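EcmrR transcriptional regulator (Escherichia coli, PDB 6WL5) is a MerR-family transcriptional activator that probably senses multiple drugs through its C-terminal GyrI-like domain, which here binds the cationic detergent cetyl-trimethyl-ammonium. Local coordinates at residues Val16-Phe21 with Asn86-Val91; Phe56-Asp61 with Asp70-Glu75; Ser130-Tyr135 with Glu151-Val156. One frame throughout, in Å; residues are numbered along the deposited sequence.

All three contacts pair antiparallel strands of one antiparallel sheet. Contacts 1 and 2 are neighbours, with centres about 10 Å apart. Strands 7-23 and 69-77 run side by side between them, and Arg20 NE of contact 1 forms a 2.8 Å salt bridge with Asp70 OD1 of contact 2. Contacts 2 and 3 lie about 9 Å apart between centres and share one cetyl-trimethyl-ammonium molecule. There Tyr59 OH and Glu133 OE2, 2.7 Å apart, join the two contacts beside the ligand headgroup. Contacts 1 and 3 do not touch: their centres are about 17 Å apart and their nearest atoms about 7 Å.

Contact 1. Residues Val16-Phe21 with Asn86-Val91; sequences VYSKRF and NIIFQV
Val16 and Gln90 form an antiparallel hydrogen-bonded pair. Val16 N gives a straight bond to Gln90 O (3.0 Å), and Gln90 N returns one to Val16 O. Two residues on, Ile88 N binds Ser18 O at 2.9 Å. The return bond from Ser18 N to Ile88 O is short but weak, bent to 121° at the hydrogen. Ser18 OG also donates to Ile88 O (3.0 Å), from a position tilted out of the carbonyl plane, which probably compensates. The same hydroxyl accepts Gln90 NE2 at 2.8 Å, with OG in the plane of the amide. Ser18 chi1 of 65° places OG between the backbone N and the carbonyl carbon, within reach of both partners. Gln90 NE2 has a second acceptor in Glu72 OE2. Farther along, waters replace direct bonds: one links Lys19 NZ to Asn86 N, the other Arg20 N to Asn86 O. On the other side of the sheet Tyr17 CB sits over one face of the Phe89 ring, 4.0 Å from its centroid. Helix 34-43 covers Tyr17, Ile87 and Phe89 through Val40. Strand 69-77 pairs with the far edge of residues 16-21, and its Cys74 touches Val16 and Ser18.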
loop_
_atom_site.group_PDB
_atom_site.type_symbol
_atom_site.label_atom_id
_atom_site.label_comp_id
_atom_site.label_asym_id
_atom_site.label_seq_id
_atom_site.Cartn_x
_atom_site.Cartn_y
_atom_site.Cartn_z
ATOM N N VAL A 16 -6.951 -8.865 5.227
ATOM C CA VAL A 16 -5.748 -8.278 5.780
ATOM C C VAL A 16 -5.900 -8.104 7.285
ATOM O O VAL A 16 -7.005 -8.004 7.825
ATOM C CB VAL A 16 -5.419 -6.899 5.154
ATOM C CG1 VAL A 16 -5.320 -7.002 3.647
ATOM C CG2 VAL A 16 -6.418 -5.804 5.576
ATOM N N TYR A 17 -4.760 -7.994 7.956
ATOM C CA TYR A 17 -4.697 -7.265 9.208
ATOM C C TYR A 17 -4.213 -5.863 8.904
ATOM O O TYR A 17 -3.537 -5.643 7.892
ATOM C CB TYR A 17 -3.854 -7.958 10.274
ATOM C CG TYR A 17 -2.392 -8.161 10.021
ATOM C CD1 TYR A 17 -1.465 -7.153 10.264
ATOM C CD2 TYR A 17 -1.924 -9.394 9.592
ATOM C CE1 TYR A 17 -0.102 -7.381 10.069
ATOM C CE2 TYR A 17 -0.585 -9.617 9.394
ATOM C CZ TYR A 17 0.310 -8.615 9.622
ATOM O OH TYR A 17 1.626 -8.908 9.422
ATOM N N SER A 18 -4.633 -4.906 9.736
ATOM C CA SER A 18 -4.450 -3.505 9.387
ATOM C C SER A 18 -4.471 -2.621 10.632
ATOM O O SER A 18 -5.034 -2.986 11.673
ATOM C CB SER A 18 -5.549 -3.072 8.406
ATOM O OG SER A 18 -6.824 -3.135 9.041
ATOM N N LYS A 19 -3.819 -1.470 10.524
ATOM C CA LYS A 19 -3.894 -0.440 11.539
ATOM C C LYS A 19 -3.884 0.911 10.847
ATOM O O LYS A 19 -3.137 1.112 9.898
ATOM C CB LYS A 19 -2.731 -0.536 12.554
ATOM C CG LYS A 19 -2.939 0.345 13.775
ATOM C CD LYS A 19 -1.992 -0.012 14.906
ATOM C CE LYS A 19 -2.120 0.941 16.089
ATOM N NZ LYS A 19 -1.310 0.441 17.248
ATOM N N ARG A 20 -4.733 1.823 11.306
ATOM C CA ARG A 20 -4.898 3.129 10.692
ATOM C C ARG A 20 -4.381 4.217 11.622
ATOM O O ARG A 20 -4.525 4.126 12.853
ATOM C CB ARG A 20 -6.376 3.369 10.370
ATOM C CG ARG A 20 -6.614 4.593 9.532
ATOM C CD ARG A 20 -7.960 4.480 8.847
ATOM N NE ARG A 20 -8.328 5.703 8.148
ATOM C CZ ARG A 20 -9.437 5.811 7.446
ATOM N NH1 ARG A 20 -10.251 4.754 7.355
ATOM N NH2 ARG A 20 -9.739 6.942 6.819
ATOM N N PHE A 21 -3.769 5.233 11.023
ATOM C CA PHE A 21 -3.009 6.245 11.740
ATOM C C PHE A 21 -3.167 7.600 11.046
ATOM O O PHE A 21 -3.303 7.662 9.828
ATOM C CB PHE A 21 -1.475 6.022 11.689
ATOM C CG PHE A 21 -0.988 4.691 12.145
ATOM C CD1 PHE A 21 -0.641 4.508 13.468
ATOM C CD2 PHE A 21 -0.753 3.664 11.244
ATOM C CE1 PHE A 21 -0.139 3.303 13.917
ATOM C CE2 PHE A 21 -0.221 2.457 11.687
ATOM C CZ PHE A 21 0.067 2.276 13.024
ATOM N N ASN A 86 -5.930 -1.929 18.342
ATOM C CA ASN A 86 -6.371 -1.253 17.138
ATOM C C ASN A 86 -5.872 -1.938 15.883
ATOM O O ASN A 86 -5.968 -1.361 14.797
ATOM C CB ASN A 86 -5.943 0.209 17.165
ATOM C CG ASN A 86 -6.615 0.978 18.275
ATOM O OD1 ASN A 86 -5.949 1.656 19.067
ATOM N ND2 ASN A 86 -7.942 0.857 18.363
ATOM N N ILE A 87 -5.343 -3.154 15.999
ATOM C CA ILE A 87 -5.021 -3.957 14.824
ATOM C C ILE A 87 -6.256 -4.773 14.475
ATOM O O ILE A 87 -6.711 -5.612 15.266
ATOM C CB ILE A 87 -3.810 -4.864 15.054
ATOM C CG1 ILE A 87 -2.607 -4.032 15.487
ATOM C CG2 ILE A 87 -3.471 -5.596 13.741
ATOM C CD1 ILE A 87 -1.400 -4.852 15.763
ATOM N N ILE A 88 -6.790 -4.547 13.287
ATOM C CA ILE A 88 -8.075 -5.119 12.921
ATOM C C ILE A 88 -7.978 -5.907 11.613
ATOM O O ILE A 88 -7.233 -5.544 10.694
ATOM C CB ILE A 88 -9.176 -4.030 12.869
ATOM C CG1 ILE A 88 -8.891 -3.092 11.719
ATOM C CG2 ILE A 88 -9.281 -3.260 14.197
ATOM C CD1 ILE A 88 -9.634 -3.507 10.495
ATOM N N PHE A 89 -8.713 -7.007 11.555
ATOM C CA PHE A 89 -8.880 -7.781 10.335
ATOM C C PHE A 89 -10.085 -7.256 9.551
ATOM O O PHE A 89 -11.137 -6.943 10.118
ATOM C CB PHE A 89 -9.057 -9.255 10.697
ATOM C CG PHE A 89 -7.802 -9.890 11.214
ATOM C CD1 PHE A 89 -7.451 -9.776 12.548
ATOM C CD2 PHE A 89 -6.969 -10.587 10.362
ATOM C CE1 PHE A 89 -6.271 -10.347 13.034
ATOM C CE2 PHE A 89 -5.797 -11.174 10.832
ATOM C CZ PHE A 89 -5.454 -11.059 12.174
ATOM N N GLN A 90 -9.901 -7.112 8.244
ATOM C CA GLN A 90 -10.950 -6.631 7.362
ATOM C C GLN A 90 -10.706 -7.174 5.957
ATOM O O GLN A 90 -9.613 -7.637 5.619
ATOM C CB GLN A 90 -11.024 -5.099 7.387
ATOM C CG GLN A 90 -9.807 -4.422 6.816
ATOM C CD GLN A 90 -9.929 -2.911 6.803
ATOM O OE1 GLN A 90 -10.819 -2.333 6.141
ATOM N NE2 GLN A 90 -9.020 -2.255 7.495
ATOM N N VAL A 91 -11.759 -7.161 5.150
ATOM C CA VAL A 91 -11.655 -7.514 3.739
ATOM C C VAL A 91 -11.463 -6.228 2.951
ATOM O O VAL A 91 -12.269 -5.301 3.063
ATOM C CB VAL A 91 -12.915 -8.253 3.262
ATOM C CG1 VAL A 91 -12.853 -8.477 1.746
ATOM C CG2 VAL A 91 -13.103 -9.566 4.030
HETATM O O HOH W 1 -3.162 -1.504 18.726
HETATM O O HOH W 2 -6.892 0.503 12.922
#

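Contact 2. Residues Phe56-Asp61 with Asp70-Glu75; sequences FTLYHD and DVEFCE. With 16A (cetyl-trimethyl-ammonium), chain E.
The beta hairpin of strands 55-59 and 69-77 supplies Tyr59 and Asp61 to a cetyl-trimethyl-ammonium pocket. The Tyr59 ring lies between Thr57 CG2 on one face and the ligand chain on the other, where CD1 is 3.6 Å from ligand C14. Val71 CG1 approaches obliquely, 3.5 Å from Tyr59 CE1. Tyr59 OH is hydrogen-bonded to Glu133. With an alanine here, the alkyl chain would probably lose this aromatic wall and Glu133 one of its phenolic partners. On the opposite face of the sheet, Cys74 CB sits over the Phe56 ring, 3.7 Å from its centroid. Phe56 CG sits between the backbone N and the carbonyl carbon (chi1 56°), which brings the ring across to Cys74. Leu58 CD1 packs against Cys74 SG at 4.0 Å. His60 NE2 donates to Glu72 OE1 (2.8 Å), from the anti side but 34° out of the carboxylate plane; ring and carboxylate planes are 67° apart. Phe56 and Leu58 pair with Cys74 and Glu72 through backbone bonds. At the end of this pairing Asp61 OD2 accepts Asp70 N at 2.9 Å, from above the carboxylate plane. One water donates to both Asp61 OD2 and Asp70 O. His60 ND1 is bonded to Ser130 OG, so both ring nitrogens are held, fixing the ring's rotation. Glu72 would probably favour a positive charge on His60, while the Arg20 salt bridge is likely to offset the negative charge of Asp70.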
loop_
_atom_site.group_PDB
_atom_site.type_symbol
_atom_site.label_atom_id
_atom_site.label_comp_id
_atom_site.label_asym_id
_atom_site.label_seq_id
_atom_site.Cartn_x
_atom_site.Cartn_y
_atom_site.Cartn_z
ATOM N N PHE A 56 0.655 -3.420 1.907
ATOM C CA PHE A 56 0.435 -2.137 1.254
ATOM C C PHE A 56 -0.147 -1.126 2.225
ATOM O O PHE A 56 -0.785 -1.471 3.237
ATOM C CB PHE A 56 -0.511 -2.263 0.045
ATOM C CG PHE A 56 -1.841 -2.868 0.371
ATOM C CD1 PHE A 56 -1.984 -4.245 0.429
ATOM C CD2 PHE A 56 -2.959 -2.077 0.604
ATOM C CE1 PHE A 56 -3.204 -4.848 0.730
ATOM C CE2 PHE A 56 -4.200 -2.667 0.884
ATOM C CZ PHE A 56 -4.319 -4.064 0.936
ATOM N N THR A 57 0.115 0.132 1.922
ATOM C CA THR A 57 -0.502 1.244 2.620
ATOM C C THR A 57 -1.658 1.765 1.770
ATOM O O THR A 57 -1.498 2.011 0.573
ATOM C CB THR A 57 0.504 2.373 2.838
ATOM O OG1 THR A 57 1.555 1.876 3.671
ATOM C CG2 THR A 57 -0.153 3.617 3.488
ATOM N N LEU A 58 -2.791 1.992 2.416
ATOM C CA LEU A 58 -3.854 2.771 1.831
ATOM C C LEU A 58 -3.694 4.224 2.254
ATOM O O LEU A 58 -3.629 4.530 3.458
ATOM C CB LEU A 58 -5.196 2.236 2.312
ATOM C CG LEU A 58 -5.548 0.804 1.882
ATOM C CD1 LEU A 58 -6.842 0.343 2.490
ATOM C CD2 LEU A 58 -5.589 0.776 0.389
ATOM N N TYR A 59 -3.688 5.119 1.272
ATOM C CA TYR A 59 -3.678 6.562 1.517
ATOM C C TYR A 59 -5.096 7.112 1.385
ATOM O O TYR A 59 -5.601 7.248 0.274
ATOM C CB TYR A 59 -2.734 7.232 0.521
ATOM C CG TYR A 59 -1.270 6.993 0.905
ATOM C CD1 TYR A 59 -0.598 7.841 1.770
ATOM C CD2 TYR A 59 -0.561 5.893 0.406
ATOM C CE1 TYR A 59 0.711 7.598 2.155
ATOM C CE2 TYR A 59 0.759 5.652 0.772
ATOM C CZ TYR A 59 1.405 6.519 1.634
ATOM O OH TYR A 59 2.743 6.318 1.980
ATOM N N HIS A 60 -5.720 7.439 2.519
ATOM C CA HIS A 60 -7.141 7.775 2.590
ATOM C C HIS A 60 -7.441 9.260 2.478
ATOM O O HIS A 60 -8.630 9.633 2.422
ATOM C CB HIS A 60 -7.714 7.240 3.904
ATOM C CG HIS A 60 -7.813 5.744 3.954
ATOM N ND1 HIS A 60 -8.505 5.016 3.009
ATOM C CD2 HIS A 60 -7.351 4.846 4.857
ATOM C CE1 HIS A 60 -8.468 3.736 3.323
ATOM N NE2 HIS A 60 -7.783 3.604 4.448
ATOM N N ASP A 61 -6.432 10.114 2.372
ATOM C CA ASP A 61 -6.715 11.536 2.274
ATOM C C ASP A 61 -7.449 11.842 0.979
ATOM O O ASP A 61 -7.338 11.127 -0.009
ATOM C CB ASP A 61 -5.431 12.340 2.371
ATOM C CG ASP A 61 -4.959 12.479 3.812
ATOM O OD1 ASP A 61 -5.757 12.948 4.650
ATOM O OD2 ASP A 61 -3.812 12.084 4.093
ATOM N N ASP A 70 -3.494 10.553 6.542
ATOM C CA ASP A 70 -4.380 9.476 6.980
ATOM C C ASP A 70 -3.995 8.218 6.207
ATOM O O ASP A 70 -4.287 8.097 5.009
ATOM C CB ASP A 70 -5.838 9.871 6.730
ATOM C CG ASP A 70 -6.842 8.877 7.302
ATOM O OD1 ASP A 70 -6.471 7.763 7.761
ATOM O OD2 ASP A 70 -8.045 9.229 7.258
ATOM N N VAL A 71 -3.317 7.276 6.897
ATOM C CA VAL A 71 -2.765 6.099 6.258
ATOM C C VAL A 71 -3.228 4.860 6.992
ATOM O O VAL A 71 -3.456 4.887 8.198
ATOM C CB VAL A 71 -1.220 6.161 6.240
ATOM C CG1 VAL A 71 -0.778 7.296 5.334
ATOM C CG2 VAL A 71 -0.596 6.231 7.665
ATOM N N GLU A 72 -3.345 3.756 6.257
ATOM C CA GLU A 72 -3.749 2.475 6.824
ATOM C C GLU A 72 -2.806 1.392 6.312
ATOM O O GLU A 72 -2.773 1.098 5.111
ATOM C CB GLU A 72 -5.208 2.173 6.490
ATOM C CG GLU A 72 -5.750 0.946 7.180
ATOM C CD GLU A 72 -7.260 0.844 7.061
ATOM O OE1 GLU A 72 -7.763 1.232 5.985
ATOM O OE2 GLU A 72 -7.927 0.371 8.024
ATOM N N PHE A 73 -2.017 0.823 7.223
ATOM C CA PHE A 73 -1.128 -0.255 6.864
ATOM C C PHE A 73 -1.908 -1.552 6.806
ATOM O O PHE A 73 -2.617 -1.897 7.766
ATOM C CB PHE A 73 -0.028 -0.426 7.895
ATOM C CG PHE A 73 0.873 -1.539 7.571
ATOM C CD1 PHE A 73 1.772 -1.426 6.539
ATOM C CD2 PHE A 73 0.758 -2.744 8.235
ATOM C CE1 PHE A 73 2.623 -2.471 6.234
ATOM C CE2 PHE A 73 1.623 -3.796 7.958
ATOM C CZ PHE A 73 2.545 -3.658 6.942
ATOM N N CYS A 74 -1.699 -2.310 5.739
ATOM C CA CYS A 74 -2.390 -3.575 5.507
ATOM C C CYS A 74 -1.435 -4.682 5.086
ATOM O O CYS A 74 -0.503 -4.468 4.321
ATOM C CB CYS A 74 -3.415 -3.415 4.381
ATOM S SG CYS A 74 -4.687 -2.179 4.654
ATOM N N GLU A 75 -1.678 -5.880 5.585
ATOM C CA GLU A 75 -0.911 -7.029 5.158
ATOM C C GLU A 75 -1.864 -8.190 4.968
ATOM O O GLU A 75 -2.636 -8.531 5.867
ATOM C CB GLU A 75 0.187 -7.319 6.196
ATOM C CG GLU A 75 1.234 -8.284 5.741
ATOM C CD GLU A 75 2.605 -8.056 6.382
ATOM O OE1 GLU A 75 3.562 -8.647 5.838
ATOM O OE2 GLU A 75 2.724 -7.354 7.446
HETATM C C1 16A E . -8.747 15.278 -9.841
HETATM C C2 16A E . -8.097 14.731 -8.579
HETATM C C3 16A E . -6.760 15.410 -8.290
HETATM C C4 16A E . -5.805 14.571 -7.436
HETATM C C5 16A E . -6.463 13.531 -6.526
HETATM C C6 16A E . -5.449 12.997 -5.520
HETATM C C7 16A E . -6.043 12.296 -4.311
HETATM C C8 16A E . -4.923 12.047 -3.309
HETATM C C9 16A E . -4.890 10.601 -2.894
HETATM C C10 16A E . -4.513 10.389 -1.426
HETATM C C11 16A E . -3.189 10.994 -0.979
HETATM C C12 16A E . -1.964 10.325 -1.589
HETATM C C13 16A E . -0.753 10.643 -0.710
HETATM C C14 16A E . 0.409 9.741 -1.081
HETATM C C15 16A E . 1.687 10.176 -0.384
HETATM C C16 16A E . 2.720 9.111 -0.615
HETATM N N1 16A E . 4.063 9.509 -0.160
HETATM C C17 16A E . 4.089 9.997 1.231
HETATM C C18 16A E . 4.843 8.269 -0.299
HETATM C C19 16A E . 4.660 10.461 -1.100
HETATM O O HOH W 3 -3.503 9.617 2.783
#

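Contact 3. Residues Ser130-Tyr135 with Glu151-Val156; sequences SPRESY and EIQFPV. With 16A (cetyl-trimethyl-ammonium), chain E; EDO (1,2-ethanediol), chain K.
Glu151 pairs with Ser134 through two backbone bonds: Ser134 N donates to Glu151 O (2.8 Å), and Glu151 N to Ser134 O. Its carboxylate turns away from Ser134. In one of its two conformers OE2 accepts Gln153 NE2 from its own strand and meets Lys9 NZ, so these bonds are less certain. Ile152 faces Glu133 in a non-hydrogen-bonded pair, and the two side chains run alongside each other. Ile152 CD1 touches Glu133 CG at 3.7 Å. The Glu133 chain is extended, with CG anti to the backbone N (chi1 -178°), and this carries its carboxylate to the ligand headgroup. There OE1 lies 3.3 Å from methyl C18 of cetyl-trimethyl-ammonium, as suits a quaternary ammonium group that has no N-H to donate. Tyr135 OH donates to Glu133 OE2 (2.6 Å) at its anti lone pair. OE1 binds Tyr113 OH, so with Tyr59 three phenols grip this carboxylate. Gln153 forms two backbone bonds with Arg132. Its side-chain OE1 lies 3.5 Å from Arg132 CB and accepts a bond from Tyr54 OH. The Arg132 guanidinium reaches on to Pro93 O and Tyr54 OH. Phe154 meets Pro131 obliquely, CE1 to CB at 3.9 Å. The Pro131 ring also touches the detergent, CG to ligand C9 at 3.7 Å. Pro155 lays CG against Ser130 O (3.3 Å). Val156 O accepts a hydrogen bond from an ethanediol, probably left from crystallisation. Helix 109-123 covers the side of the hairpin that carries Glu133, Ile152 and Phe154. Strand 55-59 flanks residues 130-135, and strand 88-103 pairs with residues 151-156.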
loop_
_atom_site.group_PDB
_atom_site.type_symbol
_atom_site.label_atom_id
_atom_site.label_comp_id
_atom_site.label_asym_id
_atom_site.label_seq_id
_atom_site.Cartn_x
_atom_site.Cartn_y
_atom_site.Cartn_z
ATOM N N SER A 130 -9.007 4.850 -2.505
ATOM C CA SER A 130 -7.714 5.249 -1.950
ATOM C C SER A 130 -6.548 4.598 -2.691
ATOM O O SER A 130 -6.538 3.376 -2.867
ATOM C CB SER A 130 -7.695 4.798 -0.500
ATOM O OG SER A 130 -8.746 5.415 0.197
ATOM N N PRO A 131 -5.541 5.374 -3.110
ATOM C CA PRO A 131 -4.308 4.774 -3.632
ATOM C C PRO A 131 -3.697 3.763 -2.674
ATOM O O PRO A 131 -3.756 3.922 -1.456
ATOM C CB PRO A 131 -3.395 5.993 -3.832
ATOM C CG PRO A 131 -4.396 7.134 -4.133
ATOM C CD PRO A 131 -5.504 6.857 -3.168
ATOM N N ARG A 132 -3.117 2.712 -3.247
ATOM C CA ARG A 132 -2.373 1.704 -2.498
ATOM C C ARG A 132 -0.900 1.740 -2.877
ATOM O O ARG A 132 -0.549 1.938 -4.048
ATOM C CB ARG A 132 -2.920 0.306 -2.809
ATOM C CG ARG A 132 -4.432 0.174 -2.843
ATOM C CD ARG A 132 -4.906 -1.255 -2.918
ATOM N NE ARG A 132 -6.359 -1.297 -2.831
ATOM C CZ ARG A 132 -7.070 -2.407 -2.934
ATOM N NH1 ARG A 132 -6.442 -3.564 -3.134
ATOM N NH2 ARG A 132 -8.400 -2.363 -2.888
ATOM N N GLU A 133 -0.046 1.539 -1.870
ATOM C CA GLU A 133 1.403 1.577 -2.033
ATOM C C GLU A 133 1.909 0.226 -1.564
ATOM O O GLU A 133 1.942 -0.045 -0.366
ATOM C CB GLU A 133 1.963 2.721 -1.180
ATOM C CG GLU A 133 3.451 2.958 -1.237
ATOM C CD GLU A 133 3.759 4.259 -0.493
ATOM O OE1 GLU A 133 3.736 5.302 -1.157
ATOM O OE2 GLU A 133 3.955 4.214 0.755
ATOM N N SER A 134 2.250 -0.647 -2.507
ATOM C CA SER A 134 2.501 -2.058 -2.253
ATOM C C SER A 134 4.009 -2.305 -2.200
ATOM O O SER A 134 4.704 -2.156 -3.219
ATOM C CB SER A 134 1.872 -2.869 -3.385
ATOM O OG SER A 134 2.106 -4.250 -3.203
ATOM N N TYR A 135 4.488 -2.773 -1.039
ATOM C CA TYR A 135 5.913 -2.924 -0.768
ATOM C C TYR A 135 6.338 -4.320 -1.199
ATOM O O TYR A 135 5.803 -5.316 -0.700
ATOM C CB TYR A 135 6.189 -2.734 0.734
ATOM C CG TYR A 135 5.596 -1.407 1.187
ATOM C CD1 TYR A 135 6.135 -0.218 0.766
ATOM C CD2 TYR A 135 4.472 -1.372 1.995
ATOM C CE1 TYR A 135 5.563 1.005 1.131
ATOM C CE2 TYR A 135 3.911 -0.183 2.377
ATOM C CZ TYR A 135 4.436 1.004 1.932
ATOM O OH TYR A 135 3.819 2.174 2.329
ATOM N N GLU A 151 5.002 -0.916 -5.748
ATOM C CA GLU A 151 3.995 -0.707 -6.767
ATOM C C GLU A 151 2.939 0.260 -6.266
ATOM O O GLU A 151 2.363 0.058 -5.189
ATOM C CB GLU A 151 3.349 -2.013 -7.238
ATOM C CG GLU A 151 2.349 -1.768 -8.361
ATOM C CD GLU A 151 1.914 -3.018 -9.081
ATOM O OE1 GLU A 151 2.670 -3.525 -9.949
ATOM O OE2 GLU A 151 0.801 -3.492 -8.781
ATOM N N ILE A 152 2.702 1.311 -7.041
ATOM C CA ILE A 152 1.667 2.309 -6.719
ATOM C C ILE A 152 0.427 1.978 -7.540
ATOM O O ILE A 152 0.523 1.805 -8.756
ATOM C CB ILE A 152 2.137 3.756 -6.964
ATOM C CG1 ILE A 152 3.484 4.058 -6.285
ATOM C CG2 ILE A 152 1.050 4.716 -6.458
ATOM C CD1 ILE A 152 3.572 3.654 -4.821
ATOM N N GLN A 153 -0.716 1.850 -6.868
ATOM C CA GLN A 153 -1.961 1.360 -7.478
ATOM C C GLN A 153 -3.071 2.381 -7.263
ATOM O O GLN A 153 -3.497 2.608 -6.136
ATOM C CB GLN A 153 -2.355 0.005 -6.869
ATOM C CG GLN A 153 -1.169 -0.984 -6.743
ATOM C CD GLN A 153 -1.541 -2.274 -6.044
ATOM O OE1 GLN A 153 -2.263 -2.275 -5.037
ATOM N NE2 GLN A 153 -0.973 -3.381 -6.521
ATOM N N PHE A 154 -3.573 2.963 -8.354
ATOM C CA PHE A 154 -4.696 3.898 -8.303
ATOM C C PHE A 154 -5.989 3.187 -8.687
ATOM O O PHE A 154 -6.132 2.760 -9.854
ATOM C CB PHE A 154 -4.450 5.053 -9.282
ATOM C CG PHE A 154 -3.638 6.205 -8.727
ATOM C CD1 PHE A 154 -2.706 6.040 -7.710
ATOM C CD2 PHE A 154 -3.818 7.468 -9.233
ATOM C CE1 PHE A 154 -1.970 7.108 -7.235
ATOM C CE2 PHE A 154 -3.101 8.541 -8.742
ATOM C CZ PHE A 154 -2.175 8.359 -7.738
ATOM N N PRO A 155 -6.945 3.033 -7.770
ATOM C CA PRO A 155 -8.259 2.476 -8.149
ATOM C C PRO A 155 -8.960 3.421 -9.108
ATOM O O PRO A 155 -9.117 4.603 -8.814
ATOM C CB PRO A 155 -9.000 2.368 -6.807
ATOM C CG PRO A 155 -7.908 2.456 -5.742
ATOM C CD PRO A 155 -6.896 3.400 -6.347
ATOM N N VAL A 156 -9.369 2.906 -10.266
ATOM C CA VAL A 156 -9.959 3.761 -11.290
ATOM C C VAL A 156 -11.176 3.148 -11.968
ATOM O O VAL A 156 -11.422 1.942 -11.912
ATOM C CB VAL A 156 -8.927 4.154 -12.385
ATOM C CG1 VAL A 156 -7.805 4.994 -11.818
ATOM C CG2 VAL A 156 -8.344 2.924 -13.048
HETATM C C1 16A E . -8.747 15.278 -9.841
HETATM C C2 16A E . -8.097 14.731 -8.579
HETATM C C3 16A E . -6.760 15.410 -8.290
HETATM C C4 16A E . -5.805 14.571 -7.436
HETATM C C5 16A E . -6.463 13.531 -6.526
HETATM C C6 16A E . -5.449 12.997 -5.520
HETATM C C7 16A E . -6.043 12.296 -4.311
HETATM C C8 16A E . -4.923 12.047 -3.309
HETATM C C9 16A E . -4.890 10.601 -2.894
HETATM C C10 16A E . -4.513 10.389 -1.426
HETATM C C11 16A E . -3.189 10.994 -0.979
HETATM C C12 16A E . -1.964 10.325 -1.589
HETATM C C13 16A E . -0.753 10.643 -0.710
HETATM C C14 16A E . 0.409 9.741 -1.081
HETATM C C15 16A E . 1.687 10.176 -0.384
HETATM C C16 16A E . 2.720 9.111 -0.615
HETATM N N1 16A E . 4.063 9.509 -0.160
HETATM C C17 16A E . 4.089 9.997 1.231
HETATM C C18 16A E . 4.843 8.269 -0.299
HETATM C C19 16A E . 4.660 10.461 -1.100
HETATM C C1 EDO K . -13.354 0.040 -15.570
HETATM O O1 EDO K . -13.954 1.315 -15.851
HETATM C C2 EDO K . -12.528 0.089 -14.288
HETATM O O2 EDO K . -13.350 0.174 -13.113
#